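Local atomic coordinates of DUF3218 domain-containing protein (Pseudomonas aeruginosa, PDB entry 2IGS), a protein that is of unknown function but belongs to the DUF3218 family of the lysozyme clan, consistent with a distant relationship to lysozyme-like helical domains. Residues 167-172 with 207-212; 40-45 with 97-102; 127-132 with 201-206; 175-180 with 195-200. One frame throughout, in Å; residues are numbered along the deposited sequence. Where two conformers were deposited one is given.

Contact 1: residues 167-172 with 207-212; sequences MTLPED and VTLLLA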
loop_
_atom_site.group_PDB
_atom_site.type_symbol
_atom_site.label_atom_id
_atom_site.label_comp_id
_atom_site.label_asym_id
_atom_site.label_seq_id
_atom_site.Cartn_x
_atom_site.Cartn_y
_atom_site.Cartn_z
HETATM N N MSE F 167 -36.180 5.441 9.780
HETATM C CA MSE F 167 -35.983 6.761 10.368
HETATM C C MSE F 167 -37.035 7.063 11.434
HETATM O O MSE F 167 -38.213 6.800 11.237
HETATM C CB MSE F 167 -36.011 7.829 9.283
HETATM C CG MSE F 167 -34.711 7.908 8.514
HETATM SE SE MSE F 167 -34.791 8.956 6.881
HETATM C CE MSE F 167 -33.482 7.902 5.954
ATOM N N THR F 168 -36.603 7.611 12.562
ATOM C CA THR F 168 -37.528 8.066 13.609
ATOM C C THR F 168 -37.917 9.545 13.364
ATOM O O THR F 168 -37.094 10.464 13.517
ATOM C CB THR F 168 -36.912 7.876 15.008
ATOM O OG1 THR F 168 -36.408 6.546 15.117
ATOM C CG2 THR F 168 -37.949 8.088 16.084
ATOM N N LEU F 169 -39.177 9.748 12.986
ATOM C CA LEU F 169 -39.652 11.022 12.457
ATOM C C LEU F 169 -41.144 11.206 12.753
ATOM O O LEU F 169 -41.927 10.270 12.543
ATOM C CB LEU F 169 -39.403 11.026 10.950
ATOM C CG LEU F 169 -39.123 12.291 10.145
ATOM C CD1 LEU F 169 -38.187 13.258 10.837
ATOM C CD2 LEU F 169 -38.549 11.860 8.808
ATOM N N PRO F 170 -41.552 12.392 13.262
ATOM C CA PRO F 170 -42.992 12.628 13.450
ATOM C C PRO F 170 -43.762 12.486 12.141
ATOM O O PRO F 170 -43.202 12.735 11.055
ATOM C CB PRO F 170 -43.073 14.080 13.948
ATOM C CG PRO F 170 -41.755 14.687 13.629
ATOM C CD PRO F 170 -40.757 13.555 13.685
ATOM N N GLU F 171 -45.026 12.077 12.268
ATOM C CA GLU F 171 -45.949 11.822 11.157
ATOM C C GLU F 171 -45.898 12.867 10.041
ATOM O O GLU F 171 -45.730 12.524 8.866
ATOM C CB GLU F 171 -47.391 11.719 11.680
ATOM C CG GLU F 171 -47.715 10.423 12.416
ATOM C CD GLU F 171 -49.094 10.427 13.083
ATOM O OE1 GLU F 171 -50.047 11.003 12.511
ATOM O OE2 GLU F 171 -49.218 9.845 14.184
ATOM N N ASP F 172 -46.043 14.134 10.422
ATOM C CA ASP F 172 -46.227 15.241 9.456
ATOM C C ASP F 172 -45.008 15.512 8.563
ATOM O O ASP F 172 -45.159 15.872 7.398
ATOM C CB ASP F 172 -46.665 16.521 10.170
ATOM C CG ASP F 172 -48.102 16.450 10.672
ATOM O OD1 ASP F 172 -48.440 17.214 11.600
ATOM O OD2 ASP F 172 -48.897 15.642 10.136
ATOM N N VAL F 207 -34.399 20.693 10.816
ATOM C CA VAL F 207 -33.377 20.120 11.693
ATOM C C VAL F 207 -33.822 18.733 12.197
ATOM O O VAL F 207 -32.995 17.841 12.320
ATOM C CB VAL F 207 -32.995 21.050 12.876
ATOM C CG1 VAL F 207 -32.135 20.293 13.883
ATOM C CG2 VAL F 207 -32.297 22.349 12.403
ATOM N N THR F 208 -35.122 18.563 12.465
ATOM C CA THR F 208 -35.707 17.254 12.833
ATOM C C THR F 208 -35.434 16.193 11.743
ATOM O O THR F 208 -35.014 15.077 12.049
ATOM C CB THR F 208 -37.231 17.353 13.122
ATOM O OG1 THR F 208 -37.481 18.453 13.999
ATOM C CG2 THR F 208 -37.784 16.090 13.766
ATOM N N LEU F 209 -35.679 16.560 10.484
ATOM C CA LEU F 209 -35.455 15.692 9.344
ATOM C C LEU F 209 -33.977 15.359 9.241
ATOM O O LEU F 209 -33.623 14.175 9.042
ATOM C CB LEU F 209 -35.936 16.373 8.042
ATOM C CG LEU F 209 -35.687 15.704 6.676
ATOM C CD1 LEU F 209 -36.525 14.417 6.555
ATOM C CD2 LEU F 209 -35.988 16.651 5.482
ATOM N N LEU F 210 -33.132 16.393 9.390
ATOM C CA LEU F 210 -31.679 16.257 9.276
ATOM C C LEU F 210 -31.123 15.193 10.226
ATOM O O LEU F 210 -30.331 14.347 9.829
ATOM C CB LEU F 210 -30.975 17.603 9.535
ATOM C CG LEU F 210 -29.441 17.614 9.447
ATOM C CD1 LEU F 210 -28.972 17.530 7.982
ATOM C CD2 LEU F 210 -28.847 18.847 10.115
ATOM N N LEU F 211 -31.537 15.275 11.480
ATOM C CA LEU F 211 -31.092 14.349 12.510
ATOM C C LEU F 211 -31.668 12.947 12.308
ATOM O O LEU F 211 -30.985 11.974 12.554
ATOM C CB LEU F 211 -31.482 14.893 13.894
ATOM C CG LEU F 211 -30.785 16.193 14.307
ATOM C CD1 LEU F 211 -31.285 16.686 15.653
ATOM C CD2 LEU F 211 -29.263 16.034 14.287
ATOM N N ALA F 212 -32.915 12.848 11.855
ATOM C CA ALA F 212 -33.512 11.536 11.586
ATOM C C ALA F 212 -32.744 10.742 10.527
ATOM O O ALA F 212 -32.432 9.563 10.712
ATOM C CB ALA F 212 -34.986 11.697 11.158
HETATM O O HOH W 1 -33.655 8.324 12.654
#

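Contact 2: residues 40-45 with 97-102; sequences EAWDIP and PLLTSM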
loop_
_atom_site.group_PDB
_atom_site.type_symbol
_atom_site.label_atom_id
_atom_site.label_comp_id
_atom_site.label_asym_id
_atom_site.label_seq_id
_atom_site.Cartn_x
_atom_site.Cartn_y
_atom_site.Cartn_z
ATOM N N GLU F 40 -29.196 22.086 21.638
ATOM C CA GLU F 40 -28.090 21.663 20.788
ATOM C C GLU F 40 -28.510 21.418 19.333
ATOM O O GLU F 40 -27.835 21.862 18.412
ATOM C CB GLU F 40 -27.374 20.425 21.361
ATOM C CG GLU F 40 -26.126 20.075 20.567
ATOM C CD GLU F 40 -25.327 18.919 21.131
ATOM O OE1 GLU F 40 -25.683 18.411 22.206
ATOM O OE2 GLU F 40 -24.352 18.498 20.469
ATOM N N ALA F 41 -29.614 20.710 19.134
ATOM C CA ALA F 41 -30.162 20.461 17.783
ATOM C C ALA F 41 -30.472 21.764 17.039
ATOM O O ALA F 41 -30.105 21.937 15.879
ATOM C CB ALA F 41 -31.425 19.587 17.876
ATOM N N TRP F 42 -31.149 22.691 17.709
ATOM C CA TRP F 42 -31.624 23.918 17.040
ATOM C C TRP F 42 -30.549 25.020 16.958
ATOM O O TRP F 42 -30.720 26.006 16.256
ATOM C CB TRP F 42 -32.939 24.396 17.680
ATOM C CG TRP F 42 -34.129 23.502 17.295
ATOM C CD1 TRP F 42 -34.220 22.667 16.196
ATOM C CD2 TRP F 42 -35.402 23.413 17.965
ATOM N NE1 TRP F 42 -35.462 22.064 16.151
ATOM C CE2 TRP F 42 -36.200 22.488 17.232
ATOM C CE3 TRP F 42 -35.935 24.001 19.131
ATOM C CZ2 TRP F 42 -37.502 22.137 17.628
ATOM C CZ3 TRP F 42 -37.240 23.665 19.516
ATOM C CH2 TRP F 42 -38.010 22.742 18.752
ATOM N N ASP F 43 -29.434 24.837 17.665
ATOM C CA ASP F 43 -28.214 25.620 17.401
ATOM C C ASP F 43 -27.417 25.165 16.166
ATOM O O ASP F 43 -26.567 25.912 15.668
ATOM C CB ASP F 43 -27.284 25.639 18.637
ATOM C CG ASP F 43 -27.757 26.612 19.732
ATOM O OD1 ASP F 43 -28.637 27.474 19.484
ATOM O OD2 ASP F 43 -27.237 26.508 20.864
ATOM N N ILE F 44 -27.689 23.955 15.673
ATOM C CA ILE F 44 -26.905 23.356 14.574
ATOM C C ILE F 44 -26.653 24.293 13.367
ATOM O O ILE F 44 -25.494 24.526 13.045
ATOM C CB ILE F 44 -27.400 21.919 14.149
ATOM C CG1 ILE F 44 -27.122 20.874 15.249
ATOM C CG2 ILE F 44 -26.719 21.463 12.870
ATOM C CD1 ILE F 44 -27.649 19.483 14.919
ATOM N N PRO F 45 -27.719 24.893 12.759
ATOM C CA PRO F 45 -27.514 25.815 11.624
ATOM C C PRO F 45 -26.647 27.014 11.945
ATOM O O PRO F 45 -25.928 27.498 11.072
ATOM C CB PRO F 45 -28.923 26.291 11.303
ATOM C CG PRO F 45 -29.791 25.187 11.735
ATOM C CD PRO F 45 -29.160 24.759 13.053
ATOM N N PRO F 97 -43.701 14.037 19.989
ATOM C CA PRO F 97 -42.934 13.150 19.106
ATOM C C PRO F 97 -41.738 13.826 18.434
ATOM O O PRO F 97 -40.691 13.199 18.273
ATOM C CB PRO F 97 -43.972 12.715 18.064
ATOM C CG PRO F 97 -45.303 12.857 18.785
ATOM C CD PRO F 97 -45.119 14.118 19.569
ATOM N N LEU F 98 -41.885 15.088 18.053
ATOM C CA LEU F 98 -40.762 15.853 17.530
ATOM C C LEU F 98 -39.649 15.980 18.567
ATOM O O LEU F 98 -38.479 15.777 18.258
ATOM C CB LEU F 98 -41.198 17.252 17.078
ATOM C CG LEU F 98 -40.130 18.061 16.314
ATOM C CD1 LEU F 98 -40.793 19.063 15.352
ATOM C CD2 LEU F 98 -39.144 18.779 17.266
ATOM N N LEU F 99 -40.016 16.339 19.789
ATOM C CA LEU F 99 -39.027 16.557 20.818
ATOM C C LEU F 99 -38.305 15.265 21.168
ATOM O O LEU F 99 -37.072 15.243 21.245
ATOM C CB LEU F 99 -39.670 17.168 22.048
ATOM C CG LEU F 99 -40.150 18.611 21.889
ATOM C CD1 LEU F 99 -40.777 19.081 23.175
ATOM C CD2 LEU F 99 -38.992 19.530 21.464
ATOM N N THR F 100 -39.094 14.204 21.361
ATOM C CA THR F 100 -38.592 12.855 21.618
ATOM C C THR F 100 -37.651 12.393 20.509
ATOM O O THR F 100 -36.560 11.931 20.799
ATOM C CB THR F 100 -39.750 11.840 21.792
ATOM O OG1 THR F 100 -40.566 12.217 22.912
ATOM C CG2 THR F 100 -39.229 10.462 22.061
ATOM N N SER F 101 -38.068 12.548 19.252
ATOM C CA SER F 101 -37.350 11.974 18.116
ATOM C C SER F 101 -36.015 12.678 17.886
ATOM O O SER F 101 -34.998 12.017 17.670
ATOM C CB SER F 101 -38.225 11.958 16.843
ATOM O OG SER F 101 -37.775 12.853 15.825
HETATM N N MSE F 102 -36.011 14.011 17.964
HETATM C CA MSE F 102 -34.769 14.767 17.898
HETATM C C MSE F 102 -33.766 14.386 18.964
HETATM O O MSE F 102 -32.578 14.344 18.681
HETATM C CB MSE F 102 -35.020 16.260 17.981
HETATM C CG MSE F 102 -35.447 16.861 16.680
HETATM SE SE MSE F 102 -35.011 18.730 16.542
HETATM C CE MSE F 102 -35.226 19.301 18.383
#

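Contact 3: residues 127-132 with 201-206; sequences VYPTDV and LRYTTA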
loop_
_atom_site.group_PDB
_atom_site.type_symbol
_atom_site.label_atom_id
_atom_site.label_comp_id
_atom_site.label_asym_id
_atom_site.label_seq_id
_atom_site.Cartn_x
_atom_site.Cartn_y
_atom_site.Cartn_z
ATOM N N VAL F 127 -26.911 26.273 2.161
ATOM C CA VAL F 127 -26.468 27.140 3.257
ATOM C C VAL F 127 -27.492 27.175 4.424
ATOM O O VAL F 127 -27.112 27.273 5.604
ATOM C CB VAL F 127 -26.183 28.600 2.742
ATOM C CG1 VAL F 127 -25.829 29.514 3.873
ATOM C CG2 VAL F 127 -25.059 28.628 1.713
ATOM N N TYR F 128 -28.782 27.095 4.090
ATOM C CA TYR F 128 -29.886 27.170 5.070
ATOM C C TYR F 128 -30.500 25.809 5.396
ATOM O O TYR F 128 -30.515 24.923 4.539
ATOM C CB TYR F 128 -30.940 28.158 4.567
ATOM C CG TYR F 128 -30.309 29.515 4.376
ATOM C CD1 TYR F 128 -29.992 30.309 5.472
ATOM C CD2 TYR F 128 -29.954 29.957 3.114
ATOM C CE1 TYR F 128 -29.377 31.527 5.312
ATOM C CE2 TYR F 128 -29.325 31.182 2.932
ATOM C CZ TYR F 128 -29.029 31.955 4.047
ATOM O OH TYR F 128 -28.425 33.177 3.883
ATOM N N PRO F 129 -31.015 25.625 6.635
ATOM C CA PRO F 129 -31.474 24.275 6.974
ATOM C C PRO F 129 -32.703 23.866 6.183
ATOM O O PRO F 129 -32.942 22.683 5.984
ATOM C CB PRO F 129 -31.785 24.375 8.479
ATOM C CG PRO F 129 -32.068 25.811 8.710
ATOM C CD PRO F 129 -31.189 26.560 7.757
ATOM N N THR F 130 -33.466 24.853 5.723
ATOM C CA THR F 130 -34.678 24.625 4.968
ATOM C C THR F 130 -34.443 24.590 3.456
ATOM O O THR F 130 -35.398 24.552 2.681
ATOM C CB THR F 130 -35.691 25.735 5.243
ATOM O OG1 THR F 130 -35.047 26.997 5.042
ATOM C CG2 THR F 130 -36.203 25.651 6.687
ATOM N N ASP F 131 -33.188 24.623 3.021
ATOM C CA ASP F 131 -32.923 24.678 1.583
ATOM C C ASP F 131 -33.385 23.375 0.902
ATOM O O ASP F 131 -33.303 22.254 1.481
ATOM C CB ASP F 131 -31.434 24.946 1.293
ATOM C CG ASP F 131 -31.082 26.445 1.245
ATOM O OD1 ASP F 131 -31.977 27.298 1.093
ATOM O OD2 ASP F 131 -29.883 26.785 1.362
ATOM N N VAL F 132 -33.899 23.547 -0.313
ATOM C CA VAL F 132 -34.233 22.439 -1.197
ATOM C C VAL F 132 -33.552 22.677 -2.540
ATOM O O VAL F 132 -33.700 23.740 -3.172
ATOM C CB VAL F 132 -35.763 22.228 -1.343
ATOM C CG1 VAL F 132 -36.073 20.977 -2.175
ATOM C CG2 VAL F 132 -36.411 22.113 0.049
ATOM N N LEU F 201 -41.354 23.244 4.799
ATOM C CA LEU F 201 -40.273 23.095 5.769
ATOM C C LEU F 201 -40.112 24.335 6.623
ATOM O O LEU F 201 -40.300 25.458 6.152
ATOM C CB LEU F 201 -38.929 22.732 5.118
ATOM C CG LEU F 201 -38.657 21.279 4.710
ATOM C CD1 LEU F 201 -37.224 21.150 4.242
ATOM C CD2 LEU F 201 -38.939 20.274 5.851
ATOM N N ARG F 202 -39.774 24.111 7.891
ATOM C CA ARG F 202 -39.345 25.206 8.755
ATOM C C ARG F 202 -38.001 24.871 9.356
ATOM O O ARG F 202 -37.575 23.731 9.294
ATOM C CB ARG F 202 -40.402 25.544 9.820
ATOM C CG ARG F 202 -41.598 26.344 9.249
ATOM C CD ARG F 202 -42.867 26.035 10.005
ATOM N NE ARG F 202 -42.534 25.527 11.330
ATOM C CZ ARG F 202 -43.010 24.407 11.866
ATOM N NH1 ARG F 202 -43.900 23.657 11.216
ATOM N NH2 ARG F 202 -42.598 24.060 13.078
ATOM N N TYR F 203 -37.326 25.890 9.900
ATOM C CA TYR F 203 -35.989 25.764 10.462
ATOM C C TYR F 203 -35.955 24.587 11.421
ATOM O O TYR F 203 -35.098 23.715 11.331
ATOM C CB TYR F 203 -35.661 27.084 11.188
ATOM C CG TYR F 203 -34.372 27.147 11.980
ATOM C CD1 TYR F 203 -34.259 26.529 13.230
ATOM C CD2 TYR F 203 -33.299 27.888 11.520
ATOM C CE1 TYR F 203 -33.060 26.635 13.981
ATOM C CE2 TYR F 203 -32.124 28.008 12.259
ATOM C CZ TYR F 203 -32.005 27.377 13.475
ATOM O OH TYR F 203 -30.832 27.498 14.189
ATOM N N THR F 204 -36.934 24.575 12.313
ATOM C CA THR F 204 -37.090 23.610 13.380
ATOM C C THR F 204 -37.374 22.166 12.883
ATOM O O THR F 204 -36.804 21.189 13.398
ATOM C CB THR F 204 -38.181 24.194 14.289
ATOM O OG1 THR F 204 -37.769 24.230 15.656
ATOM C CG2 THR F 204 -39.538 23.600 14.098
ATOM N N THR F 205 -38.226 22.036 11.864
ATOM C CA THR F 205 -38.607 20.724 11.308
ATOM C C THR F 205 -37.597 20.191 10.275
ATOM O O THR F 205 -37.472 18.973 10.092
ATOM C CB THR F 205 -39.985 20.759 10.642
ATOM O OG1 THR F 205 -40.032 21.880 9.756
ATOM C CG2 THR F 205 -41.136 20.849 11.683
ATOM N N ALA F 206 -36.918 21.101 9.579
ATOM C CA ALA F 206 -35.731 20.768 8.754
ATOM C C ALA F 206 -34.619 20.158 9.612
ATOM O O ALA F 206 -33.954 19.222 9.181
ATOM C CB ALA F 206 -35.214 21.986 8.049
#

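Contact 4: residues 175-180 with 195-200; sequences ALVGPG and NTIKSG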
loop_
_atom_site.group_PDB
_atom_site.type_symbol
_atom_site.label_atom_id
_atom_site.label_comp_id
_atom_site.label_asym_id
_atom_site.label_seq_id
_atom_site.Cartn_x
_atom_site.Cartn_y
_atom_site.Cartn_z
ATOM N N ALA F 175 -44.890 12.506 6.190
ATOM C CA ALA F 175 -45.887 12.696 5.134
ATOM C C ALA F 175 -45.473 13.728 4.074
ATOM O O ALA F 175 -45.822 13.600 2.887
ATOM C CB ALA F 175 -47.243 13.078 5.745
ATOM N N LEU F 176 -44.750 14.751 4.515
ATOM C CA LEU F 176 -44.272 15.837 3.654
ATOM C C LEU F 176 -43.134 15.409 2.740
ATOM O O LEU F 176 -43.057 15.818 1.590
ATOM C CB LEU F 176 -43.793 17.003 4.529
ATOM C CG LEU F 176 -43.169 18.237 3.871
ATOM C CD1 LEU F 176 -44.218 19.161 3.246
ATOM C CD2 LEU F 176 -42.361 18.963 4.906
ATOM N N VAL F 177 -42.243 14.580 3.268
ATOM C CA VAL F 177 -40.960 14.325 2.629
ATOM C C VAL F 177 -40.924 12.977 1.908
ATOM O O VAL F 177 -40.151 12.795 0.958
ATOM C CB VAL F 177 -39.837 14.470 3.680
ATOM C CG1 VAL F 177 -38.565 13.903 3.194
ATOM C CG2 VAL F 177 -39.662 15.932 4.019
ATOM N N GLY F 178 -41.788 12.057 2.346
ATOM C CA GLY F 178 -41.896 10.714 1.783
ATOM C C GLY F 178 -42.060 10.644 0.279
ATOM O O GLY F 178 -41.454 9.782 -0.353
ATOM N N PRO F 179 -42.902 11.528 -0.306
ATOM C CA PRO F 179 -43.088 11.568 -1.765
ATOM C C PRO F 179 -41.832 11.867 -2.604
ATOM O O PRO F 179 -41.766 11.498 -3.790
ATOM C CB PRO F 179 -44.157 12.671 -1.951
ATOM C CG PRO F 179 -44.890 12.685 -0.666
ATOM C CD PRO F 179 -43.798 12.493 0.363
ATOM N N GLY F 180 -40.852 12.525 -2.005
ATOM C CA GLY F 180 -39.573 12.792 -2.685
ATOM C C GLY F 180 -38.563 11.653 -2.642
ATOM O O GLY F 180 -37.596 11.670 -3.385
ATOM N N ASN F 195 -41.734 21.599 -4.509
ATOM C CA ASN F 195 -42.286 22.830 -3.950
ATOM C C ASN F 195 -43.176 22.746 -2.717
ATOM O O ASN F 195 -43.178 23.675 -1.900
ATOM C CB ASN F 195 -42.826 23.716 -5.055
ATOM C CG ASN F 195 -41.687 24.330 -5.837
ATOM O OD1 ASN F 195 -40.884 25.065 -5.266
ATOM N ND2 ASN F 195 -41.539 23.949 -7.106
ATOM N N THR F 196 -43.854 21.609 -2.572
ATOM C CA THR F 196 -44.492 21.187 -1.319
ATOM C C THR F 196 -43.490 21.120 -0.161
ATOM O O THR F 196 -43.758 21.622 0.940
ATOM C CB THR F 196 -45.120 19.768 -1.445
ATOM O OG1 THR F 196 -46.065 19.777 -2.503
ATOM C CG2 THR F 196 -45.868 19.390 -0.184
ATOM N N ILE F 197 -42.364 20.470 -0.412
ATOM C CA ILE F 197 -41.341 20.248 0.610
ATOM C C ILE F 197 -40.721 21.584 0.976
ATOM O O ILE F 197 -40.633 21.934 2.151
ATOM C CB ILE F 197 -40.254 19.212 0.163
ATOM C CG1 ILE F 197 -40.884 17.800 0.047
ATOM C CG2 ILE F 197 -39.079 19.220 1.153
ATOM C CD1 ILE F 197 -39.919 16.711 -0.473
ATOM N N LYS F 198 -40.355 22.341 -0.043
ATOM C CA LYS F 198 -39.822 23.651 0.143
ATOM C C LYS F 198 -40.729 24.519 1.004
ATOM O O LYS F 198 -40.289 25.082 2.006
ATOM C CB LYS F 198 -39.639 24.297 -1.211
ATOM C CG LYS F 198 -38.516 25.258 -1.206
ATOM C CD LYS F 198 -38.921 26.494 -1.933
ATOM C CE LYS F 198 -37.724 27.322 -2.321
ATOM N NZ LYS F 198 -36.698 27.469 -1.293
ATOM N N SER F 199 -41.984 24.629 0.603
ATOM C CA SER F 199 -42.958 25.472 1.292
ATOM C C SER F 199 -43.323 24.966 2.679
ATOM O O SER F 199 -43.584 25.773 3.565
ATOM C CB SER F 199 -44.219 25.605 0.455
ATOM O OG SER F 199 -43.920 26.284 -0.737
ATOM N N GLY F 200 -43.348 23.642 2.846
ATOM C CA GLY F 200 -43.687 22.984 4.103
ATOM C C GLY F 200 -42.604 23.007 5.184
ATOM O O GLY F 200 -42.899 22.819 6.378
#

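Contact 1: residues 167-172 with 207-212
A212 receives most of this contact, its methyl pressed against the extended loop through T168 and L169. The carbonyl oxygen of T168 stands 3.4 Å from A212 CB, and L169 CD1 comes to 3.6 Å of the same methyl. The other branch of L169 goes elsewhere: CD2 meets L209 CD1 at 4.0 Å, the two leucines crossing at a slant, so the two branches of L169 touch A212 and L209 separately. Next along the chain, the CD corner of the P170 ring faces T208 CG2, 3.9 Å away. T208 holds its OG1 beside its own backbone nitrogen (chi1 -48°), which lets the hydroxyl bond T204 O one turn back and presents the methyl to the proline. At the other end, the selenomethionine M167 brings CG to 3.6 Å of A212 O. That oxygen also accepts a hydrogen bond from a water at 2.6 Å from A212 O, and the same water accepts from T168 N at 3.0 Å, bridging the two backbones where no direct bond joins them. Further out, N105 ND2 bonds the carbonyl oxygen of T168, and M167 reaches Y213 and A216. P170 is the N-cap of helix 171-177, so the contact lays the entry to that helix against helix 203-216, with helix 87-113 packed on T208 and helix 35-48 touching V207 and L211.

Contact 2: residues 40-45 with 97-102
W42 and M102 both start their side chains close to their own backbone nitrogens, the indole leaving at chi1 -73° and the selenomethionine then folding sharply at its last torsion, chi3 -34°. The two side chains cross at about a right angle, and the bend lays the M102 methyl over the indole. CE sits 3.4 Å above the W42 ring plane, displaced toward the rim, and lies 3.8 Å from the centroid of the five-membered ring, a CH-pi contact. The selenium comes in obliquely instead, 4.1 Å from that centroid, with SE 3.4 Å from W42 NE1. The indole N-H is spent on T204 O of helix 203-216, which helps to set how the ring is turned. A41 CB packs on M102 CE at 3.8 Å, roughly at a right angle to the direction of the indole. Leucines take the far part of the indole: L98 CD2 slants in to 3.8 Å from W42 CZ2, and L99 CD2 lies 4.3 Å from W42 CH2. Beyond the pair, Y20 of helix 12-27 meets W42 edge-to-face, while T208 packs on both L98 and M102. The axes of the two helical segments are 12.0 Å apart and turned 80° from each other, so long side chains have to bridge the gap. The result is a Met-aromatic contact, made here with selenium, inside the buried centre of a helical bundle.

Contact 3: residues 127-132 with 201-206
P129 and T130, the middle residues of a type I beta turn from Y128 to D131, push into the start of helix 203-216, whose N-cap is R202. The apolar contacts come first. P129 CG approaches the Y203 ring obliquely, 3.7 Å from Y203 CD2, and P129 CB lies 4.2 Å from A206 CB. More loosely, V132 CG2 sits 4.4 Å from L201 CD1. A second group sets methyls against backbone. T130, with chi1 at 52°, butts its CG2 against the peptide link at the N-cap, 3.3 Å from R202 C. The methyl of A206 is close to P129 O, an oxygen that S151 OG bonds. No hydrogen bond crosses between the two segments; those present brace each side. In the helix, R202 N donates to T205 OG1, tying the N-cap residue to the third position of the helix, and A206 N bonds R202 O. Y203 OH bonds W42 O, fixing the far end of its ring to helix 35-48. In the turn, D131 N bonds Y128 O. D131 OD2 also takes a weak bond from V127 N and a nearly straight one (167°) from Y128 N, 3.0 Å long, with Y128 N lying 61° out of the D131 carboxylate plane.

Contact 4: residues 175-180 with 195-200
L176 lies over the last turn of helix 190-200, its CD1 3.4 Å from T196 O and 3.8 Å from T196 CG2. Its CG points away from its own nitrogen (chi1 176°), and that extension drives the isobutyl end across, where L176 and T196 pass alongside each other, pointing opposite ways. G200 has no side chain, and L176 CD1 can therefore come within 4.0 Å of G200 CA, while CD2 rests 4.1 Å from G200 C. The reply from the other helix is I197. Its CG1 lies 3.3 Å from L176 O, and the chain runs along L176 and V177 until CD1 is 4.0 Å from V177 CA. Its CG2 branch points elsewhere and meets V177 CG2 at 4.4 Å. This is plain helix-against-helix packing between two short helices that follow each other in the chain, made mainly by L176, V177 and I197, with T196 and G200 at the margin and no hydrogen bond between the segments. Residues 178-180 form a 3-10 segment, G180 N bonding V177 O, and glycine at 180 keeps the backbone bare beside I197 CD1. L156 packs on both V177 and I197, and L201 packs against L176. T196 OG1 bonds D192 O one turn earlier. Within helix 190-200, N195 O accepts from S199 N and S199 OG, which reach it from opposite faces of its plane.

Overall arrangement
From the N terminus, contact 2 closes first: residues 40-45 meet 97-102, tying helix 35-48 to helix 87-113 around a loop that includes helix 63-82. It is finished before the other three open. Contact 3 then opens at 127-132, in the loop that leads into the first strand of the small antiparallel sheet, followed by contact 1 at 167-172 and contact 4 at 175-180. Of these three, contact 4 is the first to close, at 195-200, and so nests inside the loops of both others. Contact 3 closes at 201-206 and contact 1 at 207-212, so these two cross, using successive parts of helix 203-216. That helix also touches contact 2, through Y203 and T204 to W42, joining the earlier helices to the C-terminal half.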